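Local coordinates for BH2851 (Bacillus halodurans, PDB 2GFG), which is of unknown function but, as a CYTH-family antiparallel barrel and putative adenylate cyclase, probably acts on a triphosphate-containing substrate, at residues S24-G29 and A127-E132; F46-Q51 and D104-L109; F64-K69 and H96-E101; I151-T156 and Q166-T171. One frame throughout, in Å; residues are numbered along the deposited sequence. Where two conformers were deposited one is given.

Interaction 1 of 4, residues S24-G29 and A127-E132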
loop_
_atom_site.group_PDB
_atom_site.type_symbol
_atom_site.label_atom_id
_atom_site.label_comp_id
_atom_site.label_asym_id
_atom_site.label_seq_id
_atom_site.Cartn_x
_atom_site.Cartn_y
_atom_site.Cartn_z
ATOM N N SER A 24 -8.729 -12.087 -16.832
ATOM C CA SER A 24 -9.371 -12.435 -18.106
ATOM C C SER A 24 -10.658 -11.625 -18.364
ATOM O O SER A 24 -10.819 -11.034 -19.435
ATOM C CB SER A 24 -9.689 -13.937 -18.145
ATOM O OG SER A 24 -10.330 -14.289 -19.352
ATOM N N GLN A 25 -11.555 -11.594 -17.377
ATOM C CA GLN A 25 -12.887 -10.953 -17.556
ATOM C C GLN A 25 -12.811 -9.422 -17.651
ATOM O O GLN A 25 -13.583 -8.805 -18.394
ATOM C CB GLN A 25 -13.835 -11.378 -16.448
ATOM C CG GLN A 25 -14.235 -12.834 -16.555
ATOM C CD GLN A 25 -15.180 -13.274 -15.472
ATOM O OE1 GLN A 25 -15.245 -12.673 -14.402
ATOM N NE2 GLN A 25 -15.916 -14.351 -15.736
ATOM N N LEU A 26 -11.841 -8.821 -16.953
ATOM C CA LEU A 26 -11.580 -7.372 -17.076
ATOM C C LEU A 26 -10.692 -7.032 -18.313
ATOM O O LEU A 26 -10.382 -5.865 -18.552
ATOM C CB LEU A 26 -10.932 -6.835 -15.796
ATOM C CG LEU A 26 -11.760 -7.001 -14.505
ATOM C CD1 LEU A 26 -10.905 -6.766 -13.293
ATOM C CD2 LEU A 26 -12.963 -6.065 -14.502
ATOM N N HIS A 27 -10.308 -8.066 -19.085
ATOM C CA HIS A 27 -9.486 -7.904 -20.322
ATOM C C HIS A 27 -8.147 -7.181 -20.048
ATOM O O HIS A 27 -7.716 -6.321 -20.827
ATOM C CB HIS A 27 -10.290 -7.179 -21.429
ATOM C CG HIS A 27 -11.574 -7.864 -21.791
ATOM N N ILE A 28 -7.493 -7.570 -18.947
ATOM C CA ILE A 28 -6.202 -7.000 -18.545
ATOM C C ILE A 28 -5.060 -7.829 -19.121
ATOM O O ILE A 28 -5.003 -9.037 -18.918
ATOM C CB ILE A 28 -6.077 -6.942 -16.996
ATOM C CG1 ILE A 28 -7.099 -5.955 -16.429
ATOM C CG2 ILE A 28 -4.630 -6.538 -16.567
ATOM C CD1 ILE A 28 -7.337 -6.096 -14.963
ATOM N N GLY A 29 -4.141 -7.169 -19.828
ATOM C CA GLY A 29 -2.984 -7.852 -20.426
ATOM C C GLY A 29 -1.848 -8.053 -19.432
ATOM O O GLY A 29 -1.793 -7.390 -18.401
ATOM N N ALA A 127 -1.864 -4.291 -11.580
ATOM C CA ALA A 127 -2.607 -3.770 -12.713
ATOM C C ALA A 127 -3.684 -2.813 -12.178
ATOM O O ALA A 127 -4.283 -3.075 -11.144
ATOM C CB ALA A 127 -3.238 -4.895 -13.483
ATOM N N GLU A 128 -3.873 -1.679 -12.860
ATOM C CA GLU A 128 -4.891 -0.679 -12.464
ATOM C C GLU A 128 -5.783 -0.338 -13.629
ATOM O O GLU A 128 -5.315 -0.201 -14.749
ATOM C CB GLU A 128 -4.231 0.608 -11.952
ATOM C CG GLU A 128 -3.437 0.444 -10.685
ATOM C CD GLU A 128 -2.967 1.786 -10.102
ATOM O OE1 GLU A 128 -3.802 2.695 -9.933
ATOM O OE2 GLU A 128 -1.765 1.912 -9.801
ATOM N N ILE A 129 -7.082 -0.214 -13.360
ATOM C CA ILE A 129 -8.052 0.250 -14.364
ATOM C C ILE A 129 -8.983 1.266 -13.742
ATOM O O ILE A 129 -9.171 1.271 -12.529
ATOM C CB ILE A 129 -8.898 -0.940 -14.966
ATOM C CG1 ILE A 129 -9.680 -1.688 -13.859
ATOM C CG2 ILE A 129 -7.997 -1.896 -15.730
ATOM C CD1 ILE A 129 -10.685 -2.717 -14.399
ATOM N N SER A 130 -9.537 2.156 -14.564
ATOM C CA SER A 130 -10.592 3.055 -14.103
ATOM C C SER A 130 -11.881 2.261 -14.025
ATOM O O SER A 130 -12.275 1.629 -14.995
ATOM C CB SER A 130 -10.766 4.245 -15.051
ATOM O OG SER A 130 -11.305 3.838 -16.285
ATOM N N TYR A 131 -12.483 2.218 -12.841
ATOM C CA TYR A 131 -13.736 1.501 -12.642
ATOM C C TYR A 131 -14.776 2.453 -12.073
ATOM O O TYR A 131 -14.560 3.050 -11.021
ATOM C CB TYR A 131 -13.533 0.310 -11.703
ATOM C CG TYR A 131 -14.715 -0.623 -11.664
ATOM C CD1 TYR A 131 -14.885 -1.605 -12.644
ATOM C CD2 TYR A 131 -15.701 -0.489 -10.684
ATOM C CE1 TYR A 131 -16.012 -2.459 -12.637
ATOM C CE2 TYR A 131 -16.826 -1.329 -10.662
ATOM C CZ TYR A 131 -16.973 -2.315 -11.642
ATOM O OH TYR A 131 -18.065 -3.148 -11.617
ATOM N N GLU A 132 -15.902 2.602 -12.788
ATOM C CA GLU A 132 -16.960 3.534 -12.394
ATOM C C GLU A 132 -16.342 4.941 -12.186
ATOM O O GLU A 132 -15.680 5.454 -13.093
ATOM C CB GLU A 132 -17.706 3.018 -11.137
ATOM C CG GLU A 132 -18.361 1.628 -11.309
ATOM C CD GLU A 132 -19.699 1.671 -12.037
ATOM O OE1 GLU A 132 -20.058 2.737 -12.591
ATOM O OE2 GLU A 132 -20.389 0.622 -12.068
#
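Leu-26 and Ile-129 meet through the ends of their side chains, the CD2 methyl of the leucine lying 4.1 Å from CD1 of the isoleucine, and the two chains cross at about a right angle. One branch of each residue is thus offered to the other, without any lengthwise alignment. Ile-28 takes up a second position on the same strand face and uses both of its branches. Its CG2 sits 3.8 Å from CB of Ala-127, while CG1 comes to 4.2 Å from CG2 of Ile-129. A small residue suits position 127, where the backbones draw nearest, with the CA atoms of Ile-28 and Ala-127 7.6 Å apart. Ile-129, further along, fills a wider separation. Its CG1 stands between the backbone N and the carbonyl carbon (chi1 59°), leaving CG2 to meet Ile-28 and CD1 to meet Leu-26.

The bend that presents Leu-26 and Ile-28 together is a Schellman motif closing helix 16-25. His-27 has positive phi (57°), and its N bonds to Ser-24 O at 3.0 Å. No hydrogen bond crosses between 24-29 and 127-132, so the contact is purely apolar, and the alternation of the strand sends Glu-128 to the other face.

Beyond the pair, Phe-33 packs on both Ile-28 and Ala-127, and Phe-172 covers Leu-26. Strand 117-131 is itself held by strand 134-143, through backbone bonds of Ala-127 with Leu-138 and of Ile-129 with Leu-136, so the turn after helix 16-25 rests on one end of this antiparallel pair.

Interaction 2 of 4, residues F46-Q51 and D104-L109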
loop_
_atom_site.group_PDB
_atom_site.type_symbol
_atom_site.label_atom_id
_atom_site.label_comp_id
_atom_site.label_asym_id
_atom_site.label_seq_id
_atom_site.Cartn_x
_atom_site.Cartn_y
_atom_site.Cartn_z
ATOM N N PHE A 46 7.217 -1.409 17.494
ATOM C CA PHE A 46 6.128 -1.191 16.525
ATOM C C PHE A 46 5.266 0.065 16.849
ATOM O O PHE A 46 4.034 -0.022 16.946
ATOM C CB PHE A 46 5.240 -2.458 16.393
ATOM C CG PHE A 46 6.007 -3.708 16.010
ATOM C CD1 PHE A 46 6.220 -4.030 14.662
ATOM C CD2 PHE A 46 6.507 -4.571 16.996
ATOM C CE1 PHE A 46 6.934 -5.186 14.300
ATOM C CE2 PHE A 46 7.222 -5.738 16.642
ATOM C CZ PHE A 46 7.431 -6.044 15.297
ATOM N N GLN A 47 5.925 1.226 16.956
ATOM C CA GLN A 47 5.229 2.498 17.308
ATOM C C GLN A 47 4.258 2.984 16.221
ATOM O O GLN A 47 3.169 3.480 16.538
ATOM C CB GLN A 47 6.239 3.605 17.650
ATOM C CG GLN A 47 6.917 3.402 19.000
ATOM C CD GLN A 47 7.745 4.602 19.463
ATOM O OE1 GLN A 47 8.886 4.445 19.909
ATOM N NE2 GLN A 47 7.154 5.804 19.395
ATOM N N LEU A 48 4.644 2.838 14.950
ATOM C CA LEU A 48 3.763 3.237 13.837
ATOM C C LEU A 48 2.477 2.398 13.831
ATOM O O LEU A 48 1.388 2.924 13.593
ATOM C CB LEU A 48 4.481 3.120 12.486
ATOM C CG LEU A 48 5.566 4.159 12.188
ATOM C CD1 LEU A 48 6.473 3.683 11.035
ATOM C CD2 LEU A 48 4.949 5.503 11.859
ATOM N N LYS A 49 2.614 1.104 14.124
ATOM C CA LYS A 49 1.462 0.197 14.201
ATOM C C LYS A 49 0.503 0.647 15.326
ATOM O O LYS A 49 -0.705 0.706 15.129
ATOM C CB LYS A 49 1.931 -1.259 14.446
ATOM C CG LYS A 49 1.018 -2.342 13.839
ATOM C CD LYS A 49 -0.206 -2.614 14.687
ATOM C CE LYS A 49 -1.072 -3.703 14.072
ATOM N NZ LYS A 49 -2.373 -3.844 14.781
ATOM N N LYS A 50 1.073 1.013 16.477
ATOM C CA LYS A 50 0.284 1.464 17.645
ATOM C C LYS A 50 -0.435 2.805 17.409
ATOM O O LYS A 50 -1.415 3.108 18.082
ATOM C CB LYS A 50 1.180 1.556 18.886
ATOM C CG LYS A 50 1.677 0.200 19.367
ATOM C CD LYS A 50 2.782 0.327 20.388
ATOM C CE LYS A 50 3.118 -1.034 21.005
ATOM N NZ LYS A 50 4.224 -0.943 22.007
ATOM N N GLN A 51 0.067 3.601 16.457
ATOM C CA GLN A 51 -0.608 4.841 16.042
ATOM C C GLN A 51 -1.361 4.653 14.703
ATOM O O GLN A 51 -1.719 5.629 14.039
ATOM C CB GLN A 51 0.395 5.980 15.953
ATOM C CG GLN A 51 1.100 6.260 17.287
ATOM C CD GLN A 51 1.779 7.615 17.335
ATOM O OE1 GLN A 51 1.289 8.588 16.767
ATOM N NE2 GLN A 51 2.879 7.697 18.067
ATOM N N ASP A 104 8.468 15.571 8.899
ATOM C CA ASP A 104 7.664 16.499 9.725
ATOM C C ASP A 104 6.469 15.798 10.373
ATOM O O ASP A 104 6.227 15.957 11.558
ATOM C CB ASP A 104 7.162 17.674 8.880
ATOM C CG ASP A 104 8.285 18.618 8.444
ATOM O OD1 ASP A 104 9.408 18.563 9.029
ATOM O OD2 ASP A 104 8.038 19.424 7.519
ATOM N N ALA A 105 5.728 15.029 9.574
ATOM C CA ALA A 105 4.548 14.294 10.064
ATOM C C ALA A 105 4.924 13.199 11.080
ATOM O O ALA A 105 4.152 12.911 11.991
ATOM C CB ALA A 105 3.787 13.694 8.911
ATOM N N LEU A 106 6.100 12.575 10.895
ATOM C CA LEU A 106 6.601 11.572 11.852
ATOM C C LEU A 106 6.915 12.221 13.192
ATOM O O LEU A 106 6.525 11.707 14.246
ATOM C CB LEU A 106 7.861 10.863 11.309
ATOM C CG LEU A 106 7.687 9.897 10.138
ATOM C CD1 LEU A 106 9.036 9.385 9.691
ATOM C CD2 LEU A 106 6.774 8.739 10.499
ATOM N N ARG A 107 7.594 13.374 13.143
ATOM C CA ARG A 107 7.929 14.131 14.355
ATOM C C ARG A 107 6.676 14.699 15.051
ATOM O O ARG A 107 6.630 14.755 16.270
ATOM C CB ARG A 107 8.949 15.248 14.040
ATOM C CG ARG A 107 10.353 14.692 13.725
ATOM C CD ARG A 107 11.473 15.757 13.768
ATOM N NE ARG A 107 11.665 16.424 12.463
ATOM C CZ ARG A 107 12.864 16.768 11.932
ATOM N NH1 ARG A 107 14.024 16.416 12.525
ATOM N NH2 ARG A 107 12.903 17.391 10.751
ATOM N N ASP A 108 5.643 15.053 14.267
ATOM C CA ASP A 108 4.334 15.484 14.847
ATOM C C ASP A 108 3.626 14.330 15.601
ATOM O O ASP A 108 2.827 14.574 16.498
ATOM C CB ASP A 108 3.395 16.033 13.763
ATOM C CG ASP A 108 3.867 17.366 13.184
ATOM O OD1 ASP A 108 4.812 17.984 13.735
ATOM O OD2 ASP A 108 3.285 17.799 12.168
ATOM N N LEU A 109 3.918 13.088 15.203
ATOM C CA LEU A 109 3.375 11.885 15.879
ATOM C C LEU A 109 4.281 11.378 17.039
ATOM O O LEU A 109 4.004 10.330 17.627
ATOM C CB LEU A 109 3.160 10.753 14.853
ATOM C CG LEU A 109 2.077 10.993 13.788
ATOM C CD1 LEU A 109 2.138 9.922 12.723
ATOM C CD2 LEU A 109 0.676 11.052 14.410
#
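Gln-51 reaches across to Leu-109 and gives its amide NE2 to the backbone O of that leucine, 2.9 Å away, with an N-H...O angle of 156°. The approach is a well-directed one: the nitrogen lies in the carbonyl plane, the C=O...N angle is 159°, and the acceptor lies almost in the plane of the glutamine amide. The other half of the amide rests on the leucine side chain, with OE1 3.4 Å from CB and 3.5 Å from CD2 of Leu-109, as the two side chains slide past each other in opposite directions. Glutamine suits this place because its long chain, extended beyond CG, spans the gap and carries a donor to a carbonyl near a helix's C-terminal end. Deeper in the contact, CD2 of Leu-48 meets CD2 of Leu-106 at 4.0 Å, methyl against methyl.

The next layer fixes these groups. Leu-55 packs against both Leu-48 and Leu-106, Leu-68 adds to Leu-106, and Ile-111 touches Gln-51. At the start of helix 47-50 the carboxylate of Glu-42 accepts bonds from the backbone N of Leu-48 and of Lys-49, which holds the first turn in place.

A short helix and the end of helix 101-108 are thereby joined over leucines of strands 54-60 and 63-71, an arrangement that belongs to the CYTH fold, an antiparallel barrel with helices packed against its strands.

Interaction 3 of 4, residues F64-K69 and H96-E101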
loop_
_atom_site.group_PDB
_atom_site.type_symbol
_atom_site.label_atom_id
_atom_site.label_comp_id
_atom_site.label_asym_id
_atom_site.label_seq_id
_atom_site.Cartn_x
_atom_site.Cartn_y
_atom_site.Cartn_z
ATOM N N PHE A 64 11.720 6.361 -6.675
ATOM C CA PHE A 64 11.550 6.089 -5.250
ATOM C C PHE A 64 10.624 7.106 -4.626
ATOM O O PHE A 64 10.758 8.310 -4.879
ATOM C CB PHE A 64 12.894 6.122 -4.545
ATOM C CG PHE A 64 13.833 5.066 -5.007
ATOM C CD1 PHE A 64 14.593 5.249 -6.153
ATOM C CD2 PHE A 64 13.927 3.846 -4.322
ATOM C CE1 PHE A 64 15.452 4.248 -6.602
ATOM C CE2 PHE A 64 14.800 2.857 -4.750
ATOM C CZ PHE A 64 15.552 3.047 -5.894
ATOM N N THR A 65 9.689 6.621 -3.799
ATOM C CA THR A 65 8.710 7.476 -3.130
ATOM C C THR A 65 8.617 7.122 -1.637
ATOM O O THR A 65 8.312 5.977 -1.273
ATOM C CB THR A 65 7.316 7.337 -3.775
ATOM O OG1 THR A 65 7.417 7.547 -5.196
ATOM C CG2 THR A 65 6.329 8.350 -3.182
ATOM N N PHE A 66 8.913 8.107 -0.791
ATOM C CA PHE A 66 8.804 7.979 0.663
ATOM C C PHE A 66 7.373 8.305 1.048
ATOM O O PHE A 66 6.873 9.364 0.699
ATOM C CB PHE A 66 9.792 8.970 1.326
ATOM C CG PHE A 66 10.093 8.697 2.807
ATOM C CD1 PHE A 66 10.057 7.392 3.348
ATOM C CD2 PHE A 66 10.596 9.740 3.613
ATOM C CE1 PHE A 66 10.412 7.161 4.672
ATOM C CE2 PHE A 66 10.955 9.510 4.948
ATOM C CZ PHE A 66 10.859 8.235 5.480
ATOM N N THR A 67 6.702 7.381 1.748
ATOM C CA THR A 67 5.254 7.538 2.036
ATOM C C THR A 67 4.892 7.194 3.467
ATOM O O THR A 67 5.234 6.113 3.968
ATOM C CB THR A 67 4.391 6.675 1.069
ATOM O OG1 THR A 67 4.520 7.183 -0.253
ATOM C CG2 THR A 67 2.903 6.698 1.470
ATOM N N LEU A 68 4.220 8.137 4.127
ATOM C CA LEU A 68 3.582 7.894 5.409
ATOM C C LEU A 68 2.066 7.789 5.191
ATOM O O LEU A 68 1.501 8.517 4.364
ATOM C CB LEU A 68 3.893 9.035 6.388
ATOM C CG LEU A 68 3.220 8.985 7.775
ATOM C CD1 LEU A 68 3.645 7.749 8.561
ATOM C CD2 LEU A 68 3.528 10.256 8.564
ATOM N N LYS A 69 1.432 6.837 5.886
ATOM C CA LYS A 69 -0.037 6.738 5.960
ATOM C C LYS A 69 -0.421 6.826 7.402
ATOM O O LYS A 69 0.110 6.085 8.212
ATOM C CB LYS A 69 -0.530 5.408 5.402
ATOM C CG LYS A 69 -0.391 5.264 3.910
ATOM C CD LYS A 69 -0.895 3.891 3.439
ATOM C CE LYS A 69 -0.758 3.737 1.928
ATOM N NZ LYS A 69 -1.358 2.466 1.421
ATOM N N HIS A 96 19.036 6.666 7.866
ATOM C CA HIS A 96 19.129 8.125 7.763
ATOM C C HIS A 96 18.100 8.629 6.748
ATOM O O HIS A 96 18.222 8.366 5.546
ATOM C CB HIS A 96 20.537 8.549 7.353
ATOM C CG HIS A 96 21.591 8.195 8.359
ATOM N ND1 HIS A 96 22.574 7.259 8.111
ATOM C CD2 HIS A 96 21.801 8.634 9.624
ATOM C CE1 HIS A 96 23.349 7.145 9.176
ATOM N NE2 HIS A 96 22.902 7.967 10.108
ATOM N N PHE A 97 17.084 9.337 7.240
ATOM C CA PHE A 97 15.989 9.814 6.397
ATOM C C PHE A 97 16.142 11.298 6.079
ATOM O O PHE A 97 16.746 12.051 6.865
ATOM C CB PHE A 97 14.658 9.562 7.087
ATOM C CG PHE A 97 14.453 8.136 7.488
ATOM C CD1 PHE A 97 13.881 7.222 6.603
ATOM C CD2 PHE A 97 14.878 7.683 8.744
ATOM C CE1 PHE A 97 13.711 5.879 6.969
ATOM C CE2 PHE A 97 14.707 6.358 9.119
ATOM C CZ PHE A 97 14.120 5.449 8.229
ATOM N N PRO A 98 15.602 11.732 4.918
ATOM C CA PRO A 98 15.722 13.109 4.524
ATOM C C PRO A 98 14.648 13.981 5.154
ATOM O O PRO A 98 13.538 13.501 5.442
ATOM C CB PRO A 98 15.530 13.047 3.010
ATOM C CG PRO A 98 14.617 11.918 2.796
ATOM C CD PRO A 98 14.825 10.951 3.933
ATOM N N SER A 99 14.979 15.253 5.363
ATOM C CA SER A 99 14.019 16.238 5.837
ATOM C C SER A 99 12.935 16.459 4.786
ATOM O O SER A 99 13.161 16.241 3.588
ATOM C CB SER A 99 14.722 17.560 6.138
ATOM O OG SER A 99 15.466 17.994 5.019
ATOM N N GLY A 100 11.765 16.887 5.238
ATOM C CA GLY A 100 10.613 17.080 4.352
ATOM C C GLY A 100 9.314 16.812 5.061
ATOM O O GLY A 100 9.283 16.663 6.282
ATOM N N GLU A 101 8.238 16.721 4.289
ATOM C CA GLU A 101 6.872 16.600 4.853
ATOM C C GLU A 101 6.636 15.277 5.577
ATOM O O GLU A 101 5.849 15.218 6.515
ATOM C CB GLU A 101 5.821 16.791 3.754
ATOM C CG GLU A 101 5.751 18.234 3.182
ATOM C CD GLU A 101 5.066 19.248 4.134
ATOM O OE1 GLU A 101 4.631 18.855 5.243
ATOM O OE2 GLU A 101 4.954 20.437 3.751
#
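Phe-66, on a strand, and Phe-97, on an irregular loop, are the residues whose backbones come nearest, yet their CA atoms are still 9.4 Å apart, a gap that two large side chains bridge. Both are phenylalanines and each points toward the other segment. CG of Phe-66 is anti to its own N (chi1 -164°), which carries the ring out to the loop, where CZ reaches to 3.4 Å from CD1 of Phe-97. The ring planes are nearly parallel, at 5°, but the rings are slid so far apart (centroids 5.6 Å) that they barely overlap; the touch is oblique, CZ of one ring against CD1 of the other. Pro-98 extends the patch, its CD lying 4.3 Å from CE2 of Phe-66, and its rigid ring suits an extended loop segment.

Phe-41 adds an edge-to-face partner to Phe-97, and Val-102 also packs on Phe-66. The same loop has a polar tie to the barrel, as Ser-99 O accepts a hydrogen bond from Gln-81 NE2. Between 64-69 and 96-101 themselves there is no hydrogen bond, so this contact depends on dispersion and the exclusion of water between aromatic and proline surfaces.

Interaction 4 of 4, residues I151-T156 and Q166-T171. With EDO (1,2-ethanediol), chain I.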
loop_
_atom_site.group_PDB
_atom_site.type_symbol
_atom_site.label_atom_id
_atom_site.label_comp_id
_atom_site.label_asym_id
_atom_site.label_seq_id
_atom_site.Cartn_x
_atom_site.Cartn_y
_atom_site.Cartn_z
ATOM N N ILE A 151 -7.708 -7.802 -4.723
ATOM C CA ILE A 151 -8.390 -6.771 -5.495
ATOM C C ILE A 151 -8.725 -5.629 -4.542
ATOM O O ILE A 151 -9.011 -5.871 -3.364
ATOM C CB ILE A 151 -9.689 -7.319 -6.189
ATOM C CG1 ILE A 151 -10.197 -6.333 -7.234
ATOM C CG2 ILE A 151 -10.808 -7.644 -5.140
ATOM C CD1 ILE A 151 -11.359 -6.876 -8.071
ATOM N N GLU A 152 -8.584 -4.382 -5.015
ATOM C CA GLU A 152 -8.898 -3.175 -4.179
ATOM C C GLU A 152 -9.588 -2.120 -5.011
ATOM O O GLU A 152 -9.213 -1.899 -6.146
ATOM C CB GLU A 152 -7.619 -2.550 -3.588
ATOM C CG GLU A 152 -6.585 -3.543 -3.026
ATOM C CD GLU A 152 -5.160 -3.009 -3.092
ATOM O OE1 GLU A 152 -4.817 -2.312 -4.079
ATOM O OE2 GLU A 152 -4.367 -3.335 -2.195
ATOM N N PHE A 153 -10.540 -1.404 -4.409
ATOM C CA PHE A 153 -11.186 -0.264 -5.079
ATOM C C PHE A 153 -10.821 1.040 -4.388
ATOM O O PHE A 153 -11.013 1.180 -3.191
ATOM C CB PHE A 153 -12.698 -0.426 -5.109
ATOM C CG PHE A 153 -13.402 0.691 -5.801
ATOM C CD1 PHE A 153 -13.288 0.847 -7.172
ATOM C CD2 PHE A 153 -14.133 1.636 -5.078
ATOM C CE1 PHE A 153 -13.914 1.901 -7.823
ATOM C CE2 PHE A 153 -14.762 2.700 -5.733
ATOM C CZ PHE A 153 -14.653 2.824 -7.099
ATOM N N GLU A 154 -10.292 1.993 -5.169
ATOM C CA GLU A 154 -9.934 3.326 -4.669
ATOM C C GLU A 154 -11.081 4.301 -4.952
ATOM O O GLU A 154 -11.356 4.628 -6.104
ATOM C CB GLU A 154 -8.643 3.828 -5.339
ATOM C CG GLU A 154 -7.382 3.016 -4.993
ATOM C CD GLU A 154 -6.124 3.503 -5.763
ATOM O OE1 GLU A 154 -6.163 3.537 -7.009
ATOM O OE2 GLU A 154 -5.100 3.837 -5.109
ATOM N N GLY A 155 -11.747 4.752 -3.889
ATOM C CA GLY A 155 -12.897 5.647 -4.007
ATOM C C GLY A 155 -12.582 7.094 -3.666
ATOM O O GLY A 155 -11.451 7.427 -3.270
ATOM N N THR A 156 -13.589 7.954 -3.851
ATOM C CA THR A 156 -13.499 9.399 -3.525
ATOM C C THR A 156 -14.342 9.757 -2.271
ATOM O O THR A 156 -14.072 10.763 -1.603
ATOM C CB THR A 156 -13.940 10.296 -4.738
ATOM O OG1 THR A 156 -13.791 11.685 -4.399
ATOM C CG2 THR A 156 -15.405 10.020 -5.154
ATOM N N GLN A 166 -19.115 -3.317 -3.147
ATOM C CA GLN A 166 -20.113 -4.384 -2.974
ATOM C C GLN A 166 -20.700 -4.810 -4.334
ATOM O O GLN A 166 -21.009 -5.979 -4.538
ATOM C CB GLN A 166 -21.234 -3.946 -2.019
ATOM C CG GLN A 166 -20.790 -3.784 -0.543
ATOM C CD GLN A 166 -20.202 -5.059 0.044
ATOM O OE1 GLN A 166 -20.757 -6.142 -0.119
ATOM N NE2 GLN A 166 -19.061 -4.931 0.721
ATOM N N GLU A 167 -20.831 -3.844 -5.252
ATOM C CA GLU A 167 -21.266 -4.118 -6.631
ATOM C C GLU A 167 -20.230 -4.978 -7.381
ATOM O O GLU A 167 -20.594 -5.910 -8.089
ATOM C CB GLU A 167 -21.527 -2.792 -7.384
ATOM C CG GLU A 167 -21.925 -2.950 -8.873
ATOM C CD GLU A 167 -20.728 -2.929 -9.831
ATOM O OE1 GLU A 167 -19.948 -1.960 -9.797
ATOM O OE2 GLU A 167 -20.616 -3.858 -10.657
ATOM N N ILE A 168 -18.945 -4.649 -7.212
ATOM C CA ILE A 168 -17.840 -5.429 -7.825
ATOM C C ILE A 168 -17.856 -6.885 -7.335
ATOM O O ILE A 168 -17.748 -7.811 -8.134
ATOM C CB ILE A 168 -16.437 -4.783 -7.530
ATOM C CG1 ILE A 168 -16.305 -3.447 -8.250
ATOM C CG2 ILE A 168 -15.271 -5.731 -7.968
ATOM C CD1 ILE A 168 -15.206 -2.545 -7.698
ATOM N N LEU A 169 -18.011 -7.070 -6.016
ATOM C CA LEU A 169 -18.040 -8.420 -5.408
ATOM C C LEU A 169 -19.196 -9.251 -5.954
ATOM O O LEU A 169 -19.047 -10.452 -6.210
ATOM C CB LEU A 169 -18.159 -8.325 -3.875
ATOM C CG LEU A 169 -16.995 -7.660 -3.124
ATOM C CD1 LEU A 169 -17.381 -7.414 -1.659
ATOM C CD2 LEU A 169 -15.733 -8.491 -3.219
ATOM N N LYS A 170 -20.347 -8.605 -6.122
ATOM C CA LYS A 170 -21.548 -9.262 -6.650
ATOM C C LYS A 170 -21.404 -9.535 -8.169
ATOM O O LYS A 170 -21.611 -10.651 -8.624
ATOM C CB LYS A 170 -22.778 -8.394 -6.380
ATOM C CG LYS A 170 -24.093 -9.107 -6.526
ATOM C CD LYS A 170 -25.251 -8.202 -6.132
ATOM C CE LYS A 170 -26.558 -8.972 -6.027
ATOM N NZ LYS A 170 -26.916 -9.627 -7.295
ATOM N N THR A 171 -21.009 -8.504 -8.918
ATOM C CA THR A 171 -20.894 -8.585 -10.388
ATOM C C THR A 171 -19.915 -9.670 -10.844
ATOM O O THR A 171 -20.213 -10.445 -11.777
ATOM C CB THR A 171 -20.471 -7.217 -10.987
ATOM O OG1 THR A 171 -21.561 -6.298 -10.885
ATOM C CG2 THR A 171 -20.058 -7.347 -12.465
HETATM C C1 EDO I . -17.444 5.887 -6.499
HETATM O O1 EDO I . -17.516 5.224 -7.781
HETATM C C2 EDO I . -15.994 6.297 -6.164
HETATM O O2 EDO I . -15.852 6.646 -4.756
#
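Ile-151 and Phe-153 of strand 146-155 hold Ile-168 of helix 158-171 between them, a strand-to-helix packing on the outside of the closed eight-stranded antiparallel barrel of the CYTH fold. Ile-151 comes first. Its CG1 branch is anti to the backbone N (chi1 -167°) and stretches CD1 out to 4.1 Å from CG2 of Ile-168, the two side chains crossing at a slant.

Glu-152 turns to the other face of the strand, where Lys-11 and Arg-126 also lie and its salt bridge with Lys-182 probably offsets the nearby acids Asp-139 and Glu-150. This polar face is consistent with the charged tunnel of CYTH proteins, whereas the helix covers the apolar one. Phe-153 returns to that face. Its CD1 is 3.9 Å from CD1 of Ile-168, which also approaches CB and CG; the side chains cross at about a right angle. A beta-branched isoleucine suits position 168, since its two branches serve different partners, CG2 for Ile-151 and CD1 for Phe-153. Tyr-131 packs on both Phe-153 and Ile-168.

Further on, a molecule of 1,2-ethanediol, probably from the crystallisation liquor, lies beside the ring, its O1 at the ring edge and 3.8 Å from CZ of Phe-153. Gly-155, without a side chain, lets O2 of the diol come to 3.2 Å from its CA. Thr-164 OG1 bonds the diol as well, and the backbone N of Thr-156 donates to O2 at 2.8 Å, with an N-H...O angle of 167°.

The four contacts fall into two pairs on opposite sides of the chain's centre. Interactions 1 and 4 lie with centres about 12 Å apart and are linked by Tyr-131 of segment 127-132, whose CE2 is 3.3 Å from Ile-168 CG1 and whose OH probably bonds a carboxylate oxygen of Glu-167. Interactions 2 and 3, about 13 Å apart between centres, meet through Leu-68, whose CD2 lies 3.5 Å from CB of Ala-105. Interactions 1 and 2 are about 35 Å apart between centres. Interactions 1, 3 and 4 reach the same sheet. The diol at interaction 4 probably does not mark the substrate site; the charged barrel interior, where CYTH proteins bind their substrates, is probably lined by Glu-152 and Lys-69.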